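Local coordinates for natterin-like protein (Lethenteron camtschaticum, PDB 6IUL) that probably acts as a cytotoxic pore-forming immune protein, joining a jacalin-like lectin domain to an aerolysin-type pore-forming module, at residues A[187-192]-A[249-254]. Residues are numbered along the deposited sequence; the frame is centred on the assembly and turned at random.
Sequences TFESSK and TLTFPV
F188 and F252, like S190 and L250, face each other as hydrogen-bonded pairs of two antiparallel strands, 187-192 and 249-254, whose axes come within 4.7 Å. Each pair exchanges two backbone bonds, F188 N reaching F252 O at 2.9 Å and L250 N reaching S190 O at 3.0 Å. F188 O takes a second donor: besides F252 N, which lies in its carbonyl plane, the hydroxyl OG1 of T251 approaches at 3.0 Å, tilted 32° from that plane. OG1 gets there because it stands anti to its own backbone N (chi1 -175°), which also sets it 3.6 Å from T187 CG2 and close to E189 CG. On the opposite side of the sheet from T187, E189 and T251, the two phenylalanine side chains run alongside each other in the same direction. Their rings meet obliquely, planes 33° apart, with F188 CD2 3.5 Å from F252 CE1, while F188 CB sits over one face of the F252 ring in a CH-pi contact. V254 CG2 packs on the same CB at 3.8 Å. V264 of strand 260-285 packs against the side chains of both phenylalanines, K172 makes a cation-pi contact with F188, and S191 OG bonds to the backbone N of I146 in the second subunit. The pairing joins neighbouring long strands of the extended, twisted beta-sheet module of the aerolysin/ETX-MTX2 family.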
# COMPACT_ATOMS: atom_id res chain seq x y z
N THR A 187 -2.12 -24.27 -29.66
CA THR A 187 -1.44 -23.37 -28.73
C THR A 187 -2.22 -23.23 -27.42
O THR A 187 -3.36 -22.81 -27.43
CB THR A 187 -1.28 -21.95 -29.34
OG1 THR A 187 -0.71 -22.03 -30.66
CG2 THR A 187 -0.37 -21.08 -28.40
N PHE A 188 -1.60 -23.56 -26.32
CA PHE A 188 -2.20 -23.33 -25.01
C PHE A 188 -1.74 -21.98 -24.45
O PHE A 188 -0.55 -21.64 -24.50
CB PHE A 188 -1.75 -24.43 -24.07
CG PHE A 188 -2.35 -24.35 -22.70
CD1 PHE A 188 -3.56 -24.93 -22.42
CD2 PHE A 188 -1.67 -23.71 -21.68
CE1 PHE A 188 -4.10 -24.87 -21.14
CE2 PHE A 188 -2.18 -23.65 -20.39
CZ PHE A 188 -3.40 -24.21 -20.12
N GLU A 189 -2.70 -21.24 -23.90
CA GLU A 189 -2.44 -20.01 -23.18
C GLU A 189 -3.18 -20.00 -21.85
O GLU A 189 -4.29 -20.49 -21.77
CB GLU A 189 -2.96 -18.86 -24.00
CG GLU A 189 -2.13 -18.48 -25.18
CD GLU A 189 -2.74 -17.33 -26.00
OE1 GLU A 189 -3.86 -16.86 -25.68
OE2 GLU A 189 -2.13 -16.96 -27.01
N SER A 190 -2.57 -19.40 -20.81
CA SER A 190 -3.23 -19.23 -19.54
C SER A 190 -2.69 -18.04 -18.79
O SER A 190 -1.53 -17.68 -18.97
CB SER A 190 -3.09 -20.49 -18.69
OG SER A 190 -3.80 -20.34 -17.47
N SER A 191 -3.51 -17.46 -17.92
CA SER A 191 -3.05 -16.33 -17.08
C SER A 191 -3.77 -16.33 -15.73
O SER A 191 -4.89 -16.87 -15.60
CB SER A 191 -3.30 -14.99 -17.79
OG SER A 191 -4.69 -14.76 -18.05
N LYS A 192 -3.11 -15.72 -14.75
CA LYS A 192 -3.64 -15.58 -13.38
C LYS A 192 -3.10 -14.36 -12.65
O LYS A 192 -1.87 -14.14 -12.56
CB LYS A 192 -3.24 -16.80 -12.54
CG LYS A 192 -3.88 -16.75 -11.15
CD LYS A 192 -3.54 -17.92 -10.30
CE LYS A 192 -4.00 -17.76 -8.87
NZ LYS A 192 -5.45 -17.52 -8.73
N THR A 249 1.68 -15.44 -16.62
CA THR A 249 1.21 -16.01 -17.87
C THR A 249 2.00 -17.25 -18.26
O THR A 249 3.12 -17.45 -17.80
CB THR A 249 1.26 -15.03 -19.06
OG1 THR A 249 2.61 -14.72 -19.38
CG2 THR A 249 0.51 -13.76 -18.73
N LEU A 250 1.40 -18.05 -19.15
CA LEU A 250 2.06 -19.22 -19.69
C LEU A 250 1.49 -19.52 -21.06
O LEU A 250 0.27 -19.51 -21.23
CB LEU A 250 1.82 -20.41 -18.75
CG LEU A 250 2.46 -21.74 -19.14
CD1 LEU A 250 3.97 -21.68 -19.24
CD2 LEU A 250 2.05 -22.79 -18.14
N THR A 251 2.36 -19.76 -22.03
CA THR A 251 1.93 -20.18 -23.36
C THR A 251 2.93 -21.18 -23.96
O THR A 251 4.14 -21.04 -23.78
CB THR A 251 1.73 -19.00 -24.29
OG1 THR A 251 1.19 -19.46 -25.53
CG2 THR A 251 3.03 -18.26 -24.60
N PHE A 252 2.43 -22.18 -24.67
CA PHE A 252 3.28 -23.16 -25.33
C PHE A 252 2.46 -23.97 -26.36
O PHE A 252 1.24 -24.04 -26.26
CB PHE A 252 3.94 -24.12 -24.32
CG PHE A 252 2.95 -24.83 -23.43
CD1 PHE A 252 2.52 -24.27 -22.24
CD2 PHE A 252 2.44 -26.08 -23.79
CE1 PHE A 252 1.60 -24.93 -21.44
CE2 PHE A 252 1.55 -26.75 -22.98
CZ PHE A 252 1.13 -26.16 -21.81
N PRO A 253 3.14 -24.55 -27.34
CA PRO A 253 2.47 -25.44 -28.28
C PRO A 253 2.16 -26.81 -27.64
O PRO A 253 2.93 -27.33 -26.85
CB PRO A 253 3.50 -25.58 -29.41
CG PRO A 253 4.83 -25.41 -28.70
CD PRO A 253 4.57 -24.37 -27.65
N VAL A 254 1.05 -27.39 -28.07
CA VAL A 254 0.63 -28.71 -27.63
C VAL A 254 0.53 -29.61 -28.85
O VAL A 254 -0.21 -29.33 -29.79
CB VAL A 254 -0.76 -28.61 -26.96
CG1 VAL A 254 -1.25 -29.97 -26.53
CG2 VAL A 254 -0.71 -27.65 -25.76